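Alpha-L-arabinofuranosidase B (Aspergillus kawachii, PDB 6SXT) hydrolyses terminal non-reducing alpha-L-arabinofuranosyl residues from arabinan, arabinogalactan and arabinoxylan, contributing to the breakdown of plant hemicellulose. Local coordinates at residues S27-S30 / G31-Q35; A273-L276 / G277-G280; D362-S365 / T366-E370; R399-F403 / E404-N408. All coordinates share one frame; numbering follows the deposited sequence.

Interaction 1 (S27-S30 / G31-Q35); sequences SSFS and GALYQ. With EDO (1,2-ethanediol), chain B.
Phe29 brings one ring face over the amide N of Gly31, two residues further on, and that ring carries most of the contact. With CG anti to the backbone N (chi1 -178°), the phenyl group swings forward along the chain, and a chi2 of 78° turns one face to the peptide that follows. The amide N of Gly31 sits 3.5 Å above the plane of the Phe29 ring, over its centre. Further out the ring reaches the next peptide: Phe29 CE2 is 3.1 Å from Gly31 O, a tight approach, while Phe29 CZ meets Ala32 O at 3.5 Å, this time at the ring edge and in its plane. One aromatic side chain is thus used twice, with an amide nitrogen over its face and a carbonyl oxygen at its edge. Leu33 adds the apolar side-chain contact. Its CG stands anti to the carbonyl carbon (chi1 -65°), and Leu33 CD2 comes obliquely to the ring, 3.8 Å from Phe29 CE2. At the far end Gln35 OE1 takes a hydrogen bond at 2.9 Å from O1 of an ethanediol, probably from the crystallisation liquor; the same OE1 is also bonded to Thr73 OG1. The loop after strand 15-20 here runs into strand 34-38 of a four-stranded antiparallel sheet in the catalytic domain. Leu33 and Tyr34 both face Ile47, a classic beta bulge where this strand starts beside strand 44-47, and on its other side strand 34-38 pairs with strand 70-75.

Interaction 2 (A273-L276 / G277-G280); sequences AIIL and GIGG. With LXE ([(1~{S},2~{S},3~{S},4~{S})-2-(hydroxymethyl)-3,4-bis(oxidanyl)cyclopentyl]azanium), chain G.
Three glycines out of four residues carry the chain from Leu276 to the bound inhibitor, and the first, Gly277, has a conformation readily taken by glycine (phi 98°, psi -5°), with no side chain to press on Leu276 O. The turn made there brings Ile278 back beside Ile275. Both isoleucines hold CG1 between the backbone N and the carbonyl carbon (chi1 53° in each), and their side chains cross obliquely, Ile275 CB lying 4.1 Å from Ile278 CG1. The CD1 tip of Ile275 pushes further along, to 3.3 Å from Ile278 O and 3.8 Å from Gly280 N, so that a methyl group backs the glycine backbone. Strand 273-276 lies between strands 130-132 and 166-167 in an antiparallel sheet of the catalytic domain, and the loop leaving its end forms one wall of the active site. There the lack of a side chain lets Gly279 CA approach O3' of the inhibitor to 3.2 Å. Gly280, a substrate-binding residue, offers its N to the same O3' in a weak hydrogen bond of 3.5 Å, and that N lies 2.9 Å from inhibitor O2'. Next in the chain comes Asp281, the proton donor, which is hydrogen-bonded to the inhibitor; the nucleophile Glu205 lies in the same pocket.

Interaction 3 (D362-S365 / T366-E370); sequences DDSS and TTLKE. With ACT (acetate ion), chain T.
Ser365 OG is the crowded centre of this contact, meeting Thr367, Leu368 and an acetate ion within a few ångströms. A chi1 of 66° sets the hydroxyl between its backbone N and carbonyl carbon, turned to the start of the helix. Ser365 OG accepts from Leu368 N at 3.1 Å with a nearly straight N-H...O angle of 165°, and Thr367 OG1 donates to Ser365 OG over a short 2.5 Å. Ser365 OG donates to acetate OXT at 2.7 Å, and Ser365 N holds the second carboxylate oxygen, so the ion, probably from the crystallisation liquor, is gripped by two groups of one residue. Leu368 CD2 lies beside it, 3.7 Å from acetate C. This is an N-cap: Ser365 caps the first turn of helix 366-371 in the beta-trefoil arabinose-binding domain, its OG taking the N-H of Leu368, and its carbonyl starts the helical bonding by accepting from Lys369 N. Lys369, extended beyond CG, runs back along the loop, its CE passing 3.3 Å from Ser364 O. Lys369 NZ donates firmly to Asp362 O at 2.8 Å from above the carbonyl plane, 38° out of it. The loose side is the Asp362 carboxylate: the salt bridge from Lys369 NZ to Asp362 OD1 is long, 3.7 Å, and Asp362 is exposed, so solvent probably weakens the pairing. Ser364 OG is hydrogen-bonded to Asp361 N within the loop.

Interaction 4 (R399-F403 / E404-N408); sequences RHYNF and ELLLN. With SO4 (sulfate ion), chain F.
Arg399 pairs with Leu406 and Tyr401 with Glu404 in an antiparallel hairpin closed by a type I' turn from Tyr401 to Glu404, its two central residues, Asn402 and Phe403, both having positive phi. Between these hydrogen-bonded pairs, His400 and Leu405 form a non-hydrogen-bonded one, with His400 CB 3.7 Å from Leu405 CD2. On the opposite face of the hairpin, Tyr401 CB rests 3.8 Å from Leu406 CD1. Arg399 makes the polar link. Bent at both chi2 and chi3 (85° and 66°), its chain folds back over the strand, and Arg399 NH1 donates to Asn408 OD1 at 2.9 Å. The oxygen lies near the guanidinium plane, though the amide plane is turned 70° from it. Arg399 NE reaches His400 O at 3.1 Å from well above the carbonyl plane, and Tyr401 CD2 lies over one face of the Arg399 guanidinium, 4.1 Å from the plane. The amide of Asn408 works both ways: while OD1 accepts from the arginine, ND2 donates at 3.3 Å to O2 of a sulfate, probably from the crystallisation liquor. Beyond the hairpin, Arg399 NH2 forms a salt bridge with Asp419, a substrate-binding residue, and His400 NE2 bonds to Ser439. His400, Asn402 and Phe403 bind substrate themselves. With three donor nitrogens engaged, the arginine is fixed in rotation and probably helps to position Asp419 within the sugar site and to favour its charged form.

Interactions 1 and 2 belong to the catalytic domain, their centres about 22 Å apart, yet they differ in depth: interaction 1 is a surface loop entering a strand, interaction 2 a buried turn at the active site. Interactions 3 and 4 share the arabinose-binding domain, centres about 23 Å apart, without touching. The chemistry follows the place. Interaction 1 sets an aromatic ring on peptide groups, and interaction 2 combines isoleucines with bare glycine backbone facing the inhibitor. Interaction 3, at the exposed periphery, is mostly hydroxyl, amide and charge, whereas partly buried interaction 4 joins strand pairing to an arginine network beside sugar-binding residues. Interactions 2 and 4 thus represent catalysis and carbohydrate binding, about 29 Å apart between centres.

Interaction 1 (S27-S30 / G31-Q35)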
loop_
_atom_site.group_PDB
_atom_site.type_symbol
_atom_site.label_atom_id
_atom_site.label_comp_id
_atom_site.label_asym_id
_atom_site.label_seq_id
_atom_site.Cartn_x
_atom_site.Cartn_y
_atom_site.Cartn_z
ATOM N N SER A 27 3.960 25.085 -1.888
ATOM C CA SER A 27 2.814 25.973 -2.182
ATOM C C SER A 27 2.796 26.365 -3.661
ATOM O O SER A 27 1.699 26.613 -4.164
ATOM C CB SER A 27 2.815 27.156 -1.232
ATOM O OG SER A 27 3.943 27.891 -1.518
ATOM N N SER A 28 3.895 26.363 -4.374
ATOM C CA SER A 28 3.858 26.826 -5.774
ATOM C C SER A 28 3.885 25.638 -6.733
ATOM O O SER A 28 3.977 25.854 -7.973
ATOM C CB SER A 28 4.995 27.736 -6.020
ATOM O OG SER A 28 6.198 27.036 -5.809
ATOM N N PHE A 29 3.907 24.396 -6.234
ATOM C CA PHE A 29 4.052 23.233 -7.144
ATOM C C PHE A 29 2.741 22.982 -7.883
ATOM O O PHE A 29 1.675 22.785 -7.250
ATOM C CB PHE A 29 4.506 21.970 -6.409
ATOM C CG PHE A 29 4.710 20.811 -7.331
ATOM C CD1 PHE A 29 5.868 20.743 -8.107
ATOM C CD2 PHE A 29 3.757 19.821 -7.483
ATOM C CE1 PHE A 29 6.066 19.686 -8.979
ATOM C CE2 PHE A 29 3.976 18.771 -8.354
ATOM C CZ PHE A 29 5.134 18.709 -9.100
ATOM N N SER A 30 2.822 22.913 -9.216
ATOM C CA SER A 30 1.640 22.641 -10.052
ATOM C C SER A 30 1.935 21.566 -11.092
ATOM O O SER A 30 1.033 21.333 -11.915
ATOM C CB SER A 30 1.125 23.920 -10.713
ATOM O OG SER A 30 2.113 24.386 -11.538
ATOM N N GLY A 31 3.059 20.885 -11.020
ATOM C CA GLY A 31 3.414 19.845 -11.966
ATOM C C GLY A 31 2.809 18.501 -11.614
ATOM O O GLY A 31 1.979 18.410 -10.734
ATOM N N ALA A 32 3.241 17.480 -12.343
ATOM C CA ALA A 32 2.715 16.130 -12.160
ATOM C C ALA A 32 3.150 15.576 -10.801
ATOM O O ALA A 32 4.321 15.623 -10.427
ATOM C CB ALA A 32 3.168 15.209 -13.237
ATOM N N LEU A 33 2.187 14.996 -10.116
ATOM C CA LEU A 33 2.425 14.301 -8.837
ATOM C C LEU A 33 2.783 12.848 -9.081
ATOM O O LEU A 33 3.684 12.309 -8.384
ATOM C CB LEU A 33 1.157 14.360 -7.994
ATOM C CG LEU A 33 0.707 15.734 -7.527
ATOM C CD1 LEU A 33 -0.698 15.674 -6.959
ATOM C CD2 LEU A 33 1.666 16.287 -6.536
ATOM N N TYR A 34 2.111 12.207 -10.030
ATOM C CA TYR A 34 2.323 10.777 -10.325
ATOM C C TYR A 34 1.838 10.444 -11.730
ATOM O O TYR A 34 1.102 11.237 -12.333
ATOM C CB TYR A 34 1.672 9.884 -9.252
ATOM C CG TYR A 34 0.184 9.945 -9.127
ATOM C CD1 TYR A 34 -0.430 10.932 -8.394
ATOM C CD2 TYR A 34 -0.637 8.964 -9.687
ATOM C CE1 TYR A 34 -1.798 10.945 -8.190
ATOM C CE2 TYR A 34 -2.036 8.978 -9.527
ATOM C CZ TYR A 34 -2.606 9.946 -8.716
ATOM O OH TYR A 34 -3.958 10.011 -8.534
ATOM N N GLN A 35 2.288 9.290 -12.194
ATOM C CA GLN A 35 1.870 8.706 -13.474
ATOM C C GLN A 35 1.034 7.448 -13.230
ATOM O O GLN A 35 1.372 6.659 -12.342
ATOM C CB GLN A 35 3.094 8.464 -14.314
ATOM C CG GLN A 35 2.734 8.009 -15.732
ATOM C CD GLN A 35 3.943 7.550 -16.500
ATOM O OE1 GLN A 35 4.478 6.499 -16.239
ATOM N NE2 GLN A 35 4.358 8.359 -17.478
HETATM C C1 EDO B . 6.441 3.178 -17.333
HETATM O O1 EDO B . 6.508 4.592 -17.004
HETATM C C2 EDO B . 5.687 2.779 -18.561
#

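Interaction 2 (A273-L276 / G277-G280)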
loop_
_atom_site.group_PDB
_atom_site.type_symbol
_atom_site.label_atom_id
_atom_site.label_comp_id
_atom_site.label_asym_id
_atom_site.label_seq_id
_atom_site.Cartn_x
_atom_site.Cartn_y
_atom_site.Cartn_z
ATOM N N ALA A 273 20.500 6.357 -2.473
ATOM C CA ALA A 273 19.366 5.826 -3.247
ATOM C C ALA A 273 18.092 6.059 -2.416
ATOM O O ALA A 273 18.212 6.203 -1.185
ATOM C CB ALA A 273 19.546 4.361 -3.543
ATOM N N ILE A 274 16.941 5.976 -3.066
ATOM C CA ILE A 274 15.663 6.090 -2.359
ATOM C C ILE A 274 14.850 4.834 -2.599
ATOM O O ILE A 274 14.690 4.423 -3.767
ATOM C CB ILE A 274 14.905 7.333 -2.838
ATOM C CG1 ILE A 274 15.794 8.558 -2.832
ATOM C CG2 ILE A 274 13.641 7.525 -1.996
ATOM C CD1 ILE A 274 15.105 9.806 -3.387
ATOM N N ILE A 275 14.278 4.297 -1.517
ATOM C CA ILE A 275 13.395 3.108 -1.610
ATOM C C ILE A 275 12.029 3.446 -1.032
ATOM O O ILE A 275 11.951 4.332 -0.137
ATOM C CB ILE A 275 13.966 1.880 -0.894
ATOM C CG1 ILE A 275 14.328 2.199 0.549
ATOM C CG2 ILE A 275 15.113 1.284 -1.702
ATOM C CD1 ILE A 275 14.876 1.040 1.373
ATOM N N LEU A 276 11.015 2.775 -1.502
ATOM C CA LEU A 276 9.665 2.866 -0.916
ATOM C C LEU A 276 9.032 1.476 -0.941
ATOM O O LEU A 276 8.858 0.911 -2.041
ATOM C CB LEU A 276 8.813 3.864 -1.684
ATOM C CG LEU A 276 7.352 3.871 -1.235
ATOM C CD1 LEU A 276 7.187 4.231 0.215
ATOM C CD2 LEU A 276 6.552 4.814 -2.100
ATOM N N GLY A 277 8.741 0.934 0.239
ATOM C CA GLY A 277 7.922 -0.286 0.374
ATOM C C GLY A 277 8.728 -1.561 0.543
ATOM O O GLY A 277 8.120 -2.595 0.717
ATOM N N ILE A 278 10.049 -1.456 0.450
ATOM C CA ILE A 278 10.998 -2.599 0.343
ATOM C C ILE A 278 12.224 -2.305 1.178
ATOM O O ILE A 278 12.473 -1.143 1.568
ATOM C CB ILE A 278 11.383 -2.809 -1.130
ATOM C CG1 ILE A 278 11.893 -1.504 -1.753
ATOM C CG2 ILE A 278 10.239 -3.417 -1.894
ATOM C CD1 ILE A 278 12.666 -1.705 -3.018
ATOM N N GLY A 279 13.012 -3.346 1.465
ATOM C CA GLY A 279 14.332 -3.122 2.055
ATOM C C GLY A 279 15.385 -2.784 1.036
ATOM O O GLY A 279 15.109 -2.807 -0.213
ATOM N N GLY A 280 16.546 -2.349 1.505
ATOM C CA GLY A 280 17.588 -1.869 0.593
ATOM C C GLY A 280 18.141 -2.988 -0.279
ATOM O O GLY A 280 18.569 -2.683 -1.400
HETATM C "C1'" LXE G . 19.359 -5.356 4.716
HETATM C "C2'" LXE G . 18.156 -4.732 4.006
HETATM O "O2'" LXE G . 18.544 -3.813 3.050
HETATM C "C3'" LXE G . 17.450 -4.136 5.145
HETATM O "O3'" LXE G . 16.112 -3.668 4.692
HETATM C "C4'" LXE G . 17.316 -5.333 6.062
HETATM C "C5'" LXE G . 17.129 -4.947 7.518
HETATM O "O5'" LXE G . 18.104 -4.060 8.020
HETATM C "C6'" LXE G . 18.659 -6.128 5.806
HETATM N "N1'" LXE G . 18.241 -7.489 5.363
#

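Interaction 3 (D362-S365 / T366-E370)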
loop_
_atom_site.group_PDB
_atom_site.type_symbol
_atom_site.label_atom_id
_atom_site.label_comp_id
_atom_site.label_asym_id
_atom_site.label_seq_id
_atom_site.Cartn_x
_atom_site.Cartn_y
_atom_site.Cartn_z
ATOM N N ASP A 362 -32.811 -23.819 -11.437
ATOM C CA ASP A 362 -33.833 -24.307 -10.482
ATOM C C ASP A 362 -33.805 -25.848 -10.405
ATOM O O ASP A 362 -34.223 -26.364 -9.365
ATOM C CB ASP A 362 -35.221 -23.773 -10.847
ATOM C CG ASP A 362 -36.266 -24.050 -9.772
ATOM O OD1 ASP A 362 -36.070 -23.597 -8.616
ATOM O OD2 ASP A 362 -37.250 -24.753 -10.088
ATOM N N ASP A 363 -33.312 -26.561 -11.423
ATOM C CA ASP A 363 -33.273 -28.048 -11.416
ATOM C C ASP A 363 -31.994 -28.569 -10.764
ATOM O O ASP A 363 -31.807 -29.790 -10.664
ATOM C CB ASP A 363 -33.393 -28.637 -12.820
ATOM C CG ASP A 363 -34.713 -28.312 -13.507
ATOM O OD1 ASP A 363 -35.726 -28.206 -12.805
ATOM O OD2 ASP A 363 -34.687 -28.081 -14.739
ATOM N N SER A 364 -31.054 -27.710 -10.393
ATOM C CA SER A 364 -29.793 -28.184 -9.801
ATOM C C SER A 364 -30.086 -28.865 -8.477
ATOM O O SER A 364 -31.058 -28.480 -7.803
ATOM C CB SER A 364 -28.830 -26.998 -9.603
ATOM O OG SER A 364 -28.401 -26.508 -10.872
ATOM N N SER A 365 -29.188 -29.735 -8.059
ATOM C CA SER A 365 -29.262 -30.338 -6.706
ATOM C C SER A 365 -29.257 -29.246 -5.652
ATOM O O SER A 365 -28.575 -28.203 -5.826
ATOM C CB SER A 365 -28.188 -31.357 -6.386
ATOM O OG SER A 365 -26.883 -30.734 -6.340
ATOM N N THR A 366 -29.893 -29.498 -4.542
ATOM C CA THR A 366 -29.887 -28.612 -3.382
ATOM C C THR A 366 -28.434 -28.455 -2.918
ATOM O O THR A 366 -28.075 -27.356 -2.446
ATOM C CB THR A 366 -30.785 -29.116 -2.248
ATOM O OG1 THR A 366 -32.106 -29.191 -2.820
ATOM C CG2 THR A 366 -30.798 -28.161 -1.089
ATOM N N THR A 367 -27.611 -29.499 -3.021
ATOM C CA THR A 367 -26.190 -29.429 -2.627
ATOM C C THR A 367 -25.498 -28.314 -3.422
ATOM O O THR A 367 -24.882 -27.411 -2.786
ATOM C CB THR A 367 -25.479 -30.744 -2.863
ATOM O OG1 THR A 367 -25.592 -31.211 -4.228
ATOM C CG2 THR A 367 -26.086 -31.778 -1.955
ATOM N N LEU A 368 -25.635 -28.362 -4.724
ATOM C CA LEU A 368 -24.976 -27.332 -5.575
ATOM C C LEU A 368 -25.618 -25.950 -5.325
ATOM O O LEU A 368 -24.848 -24.932 -5.282
ATOM C CB LEU A 368 -25.018 -27.785 -7.027
ATOM C CG LEU A 368 -24.488 -26.794 -8.059
ATOM C CD1 LEU A 368 -23.028 -26.489 -7.730
ATOM C CD2 LEU A 368 -24.613 -27.356 -9.473
ATOM N N LYS A 369 -26.919 -25.853 -5.143
ATOM C CA LYS A 369 -27.583 -24.574 -4.830
ATOM C C LYS A 369 -26.952 -23.932 -3.610
ATOM O O LYS A 369 -26.718 -22.697 -3.614
ATOM C CB LYS A 369 -29.083 -24.730 -4.646
ATOM C CG LYS A 369 -29.776 -25.033 -5.962
ATOM C CD LYS A 369 -31.255 -25.164 -5.787
ATOM C CE LYS A 369 -31.991 -25.377 -7.081
ATOM N NZ LYS A 369 -33.433 -25.477 -6.778
ATOM N N GLU A 370 -26.665 -24.715 -2.582
ATOM C CA GLU A 370 -26.037 -24.172 -1.365
ATOM C C GLU A 370 -24.593 -23.751 -1.677
ATOM O O GLU A 370 -24.121 -22.728 -1.084
ATOM C CB GLU A 370 -26.046 -25.193 -0.227
ATOM C CG GLU A 370 -27.409 -25.512 0.304
ATOM C CD GLU A 370 -27.256 -26.540 1.427
ATOM O OE1 GLU A 370 -26.129 -26.752 1.897
ATOM O OE2 GLU A 370 -28.305 -27.124 1.840
HETATM C C ACT T . -25.768 -30.823 -9.573
HETATM O O ACT T . -26.908 -30.245 -9.816
HETATM O OXT ACT T . -25.426 -31.378 -8.470
HETATM C CH3 ACT T . -24.723 -30.890 -10.684
#

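Interaction 4 (R399-F403 / E404-N408)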
loop_
_atom_site.group_PDB
_atom_site.type_symbol
_atom_site.label_atom_id
_atom_site.label_comp_id
_atom_site.label_asym_id
_atom_site.label_seq_id
_atom_site.Cartn_x
_atom_site.Cartn_y
_atom_site.Cartn_z
ATOM N N ARG A 399 -11.304 -16.984 0.316
ATOM C CA ARG A 399 -10.010 -16.322 0.613
ATOM C C ARG A 399 -9.088 -16.599 -0.548
ATOM O O ARG A 399 -9.161 -17.649 -1.213
ATOM C CB ARG A 399 -9.456 -16.780 1.963
ATOM C CG ARG A 399 -9.072 -18.262 2.024
ATOM C CD ARG A 399 -7.683 -18.591 1.536
ATOM N NE ARG A 399 -6.650 -18.026 2.367
ATOM C CZ ARG A 399 -6.285 -18.474 3.554
ATOM N NH1 ARG A 399 -6.765 -19.626 4.029
ATOM N NH2 ARG A 399 -5.447 -17.788 4.313
ATOM N N HIS A 400 -8.166 -15.688 -0.809
ATOM C CA HIS A 400 -7.113 -15.982 -1.783
ATOM C C HIS A 400 -5.904 -16.612 -1.086
ATOM O O HIS A 400 -5.574 -16.278 0.079
ATOM C CB HIS A 400 -6.786 -14.746 -2.649
ATOM C CG HIS A 400 -6.196 -13.578 -1.921
ATOM N ND1 HIS A 400 -4.854 -13.525 -1.621
ATOM C CD2 HIS A 400 -6.757 -12.414 -1.564
ATOM C CE1 HIS A 400 -4.614 -12.347 -1.056
ATOM N NE2 HIS A 400 -5.783 -11.666 -0.964
ATOM N N TYR A 401 -5.220 -17.470 -1.824
ATOM C CA TYR A 401 -4.035 -18.213 -1.371
ATOM C C TYR A 401 -3.267 -18.626 -2.609
ATOM O O TYR A 401 -3.806 -19.316 -3.501
ATOM C CB TYR A 401 -4.475 -19.456 -0.571
ATOM C CG TYR A 401 -3.311 -20.107 0.099
ATOM C CD1 TYR A 401 -2.523 -21.025 -0.559
ATOM C CD2 TYR A 401 -2.985 -19.746 1.390
ATOM C CE1 TYR A 401 -1.433 -21.597 0.082
ATOM C CE2 TYR A 401 -1.904 -20.310 2.040
ATOM C CZ TYR A 401 -1.137 -21.238 1.372
ATOM O OH TYR A 401 -0.062 -21.776 1.997
ATOM N N ASN A 402 -2.029 -18.150 -2.732
ATOM C CA ASN A 402 -1.282 -18.273 -3.995
ATOM C C ASN A 402 -2.133 -17.707 -5.139
ATOM O O ASN A 402 -2.048 -18.157 -6.284
ATOM C CB ASN A 402 -0.889 -19.729 -4.302
ATOM C CG ASN A 402 0.307 -20.177 -3.494
ATOM O OD1 ASN A 402 1.159 -19.356 -3.142
ATOM N ND2 ASN A 402 0.346 -21.465 -3.144
ATOM N N PHE A 403 -3.001 -16.725 -4.825
ATOM C CA PHE A 403 -3.866 -16.010 -5.792
ATOM C C PHE A 403 -4.945 -16.900 -6.424
ATOM O O PHE A 403 -5.652 -16.448 -7.333
ATOM C CB PHE A 403 -3.044 -15.322 -6.890
ATOM C CG PHE A 403 -2.042 -14.337 -6.326
ATOM C CD1 PHE A 403 -2.427 -13.380 -5.401
ATOM C CD2 PHE A 403 -0.722 -14.435 -6.663
ATOM C CE1 PHE A 403 -1.490 -12.491 -4.876
ATOM C CE2 PHE A 403 0.198 -13.507 -6.190
ATOM C CZ PHE A 403 -0.190 -12.587 -5.267
ATOM N N GLU A 404 -5.169 -18.084 -5.848
ATOM C CA GLU A 404 -6.383 -18.874 -6.158
ATOM C C GLU A 404 -7.408 -18.630 -5.049
ATOM O O GLU A 404 -7.041 -18.466 -3.856
ATOM C CB GLU A 404 -6.056 -20.370 -6.265
ATOM C CG GLU A 404 -7.300 -21.161 -6.679
ATOM C CD GLU A 404 -7.022 -22.617 -7.049
ATOM O OE1 GLU A 404 -5.823 -22.956 -7.163
ATOM O OE2 GLU A 404 -8.023 -23.377 -7.279
ATOM N N LEU A 405 -8.688 -18.593 -5.397
ATOM C CA LEU A 405 -9.751 -18.438 -4.384
ATOM C C LEU A 405 -10.116 -19.830 -3.835
ATOM O O LEU A 405 -10.482 -20.719 -4.640
ATOM C CB LEU A 405 -10.999 -17.763 -4.921
ATOM C CG LEU A 405 -10.751 -16.353 -5.508
ATOM C CD1 LEU A 405 -12.060 -15.673 -5.731
ATOM C CD2 LEU A 405 -9.860 -15.519 -4.608
ATOM N N LEU A 406 -10.038 -19.914 -2.536
ATOM C CA LEU A 406 -10.300 -21.172 -1.805
ATOM C C LEU A 406 -11.349 -20.894 -0.770
ATOM O O LEU A 406 -11.530 -19.766 -0.312
ATOM C CB LEU A 406 -9.052 -21.685 -1.110
ATOM C CG LEU A 406 -7.823 -21.974 -1.974
ATOM C CD1 LEU A 406 -6.737 -22.474 -1.060
ATOM C CD2 LEU A 406 -8.090 -22.961 -3.112
ATOM N N LEU A 407 -12.160 -21.916 -0.464
ATOM C CA LEU A 407 -13.093 -21.834 0.647
ATOM C C LEU A 407 -12.450 -22.479 1.868
ATOM O O LEU A 407 -12.318 -23.742 1.899
ATOM C CB LEU A 407 -14.424 -22.534 0.299
ATOM C CG LEU A 407 -15.449 -22.517 1.417
ATOM C CD1 LEU A 407 -15.892 -21.093 1.768
ATOM C CD2 LEU A 407 -16.678 -23.327 1.032
ATOM N N ASN A 408 -12.057 -21.672 2.846
ATOM C CA ASN A 408 -11.316 -22.122 4.032
ATOM C C ASN A 408 -11.981 -21.591 5.276
ATOM O O ASN A 408 -12.650 -20.510 5.271
ATOM C CB ASN A 408 -9.832 -21.722 4.002
ATOM C CG ASN A 408 -8.973 -22.336 2.933
ATOM O OD1 ASN A 408 -7.965 -21.746 2.515
ATOM N ND2 ASN A 408 -9.249 -23.558 2.457
HETATM S S SO4 F . -10.381 -25.614 5.804
HETATM O O1 SO4 F . -11.553 -25.838 6.578
HETATM O O2 SO4 F . -10.620 -25.770 4.425
HETATM O O3 SO4 F . -9.388 -26.585 6.114
HETATM O O4 SO4 F . -9.862 -24.272 6.102
#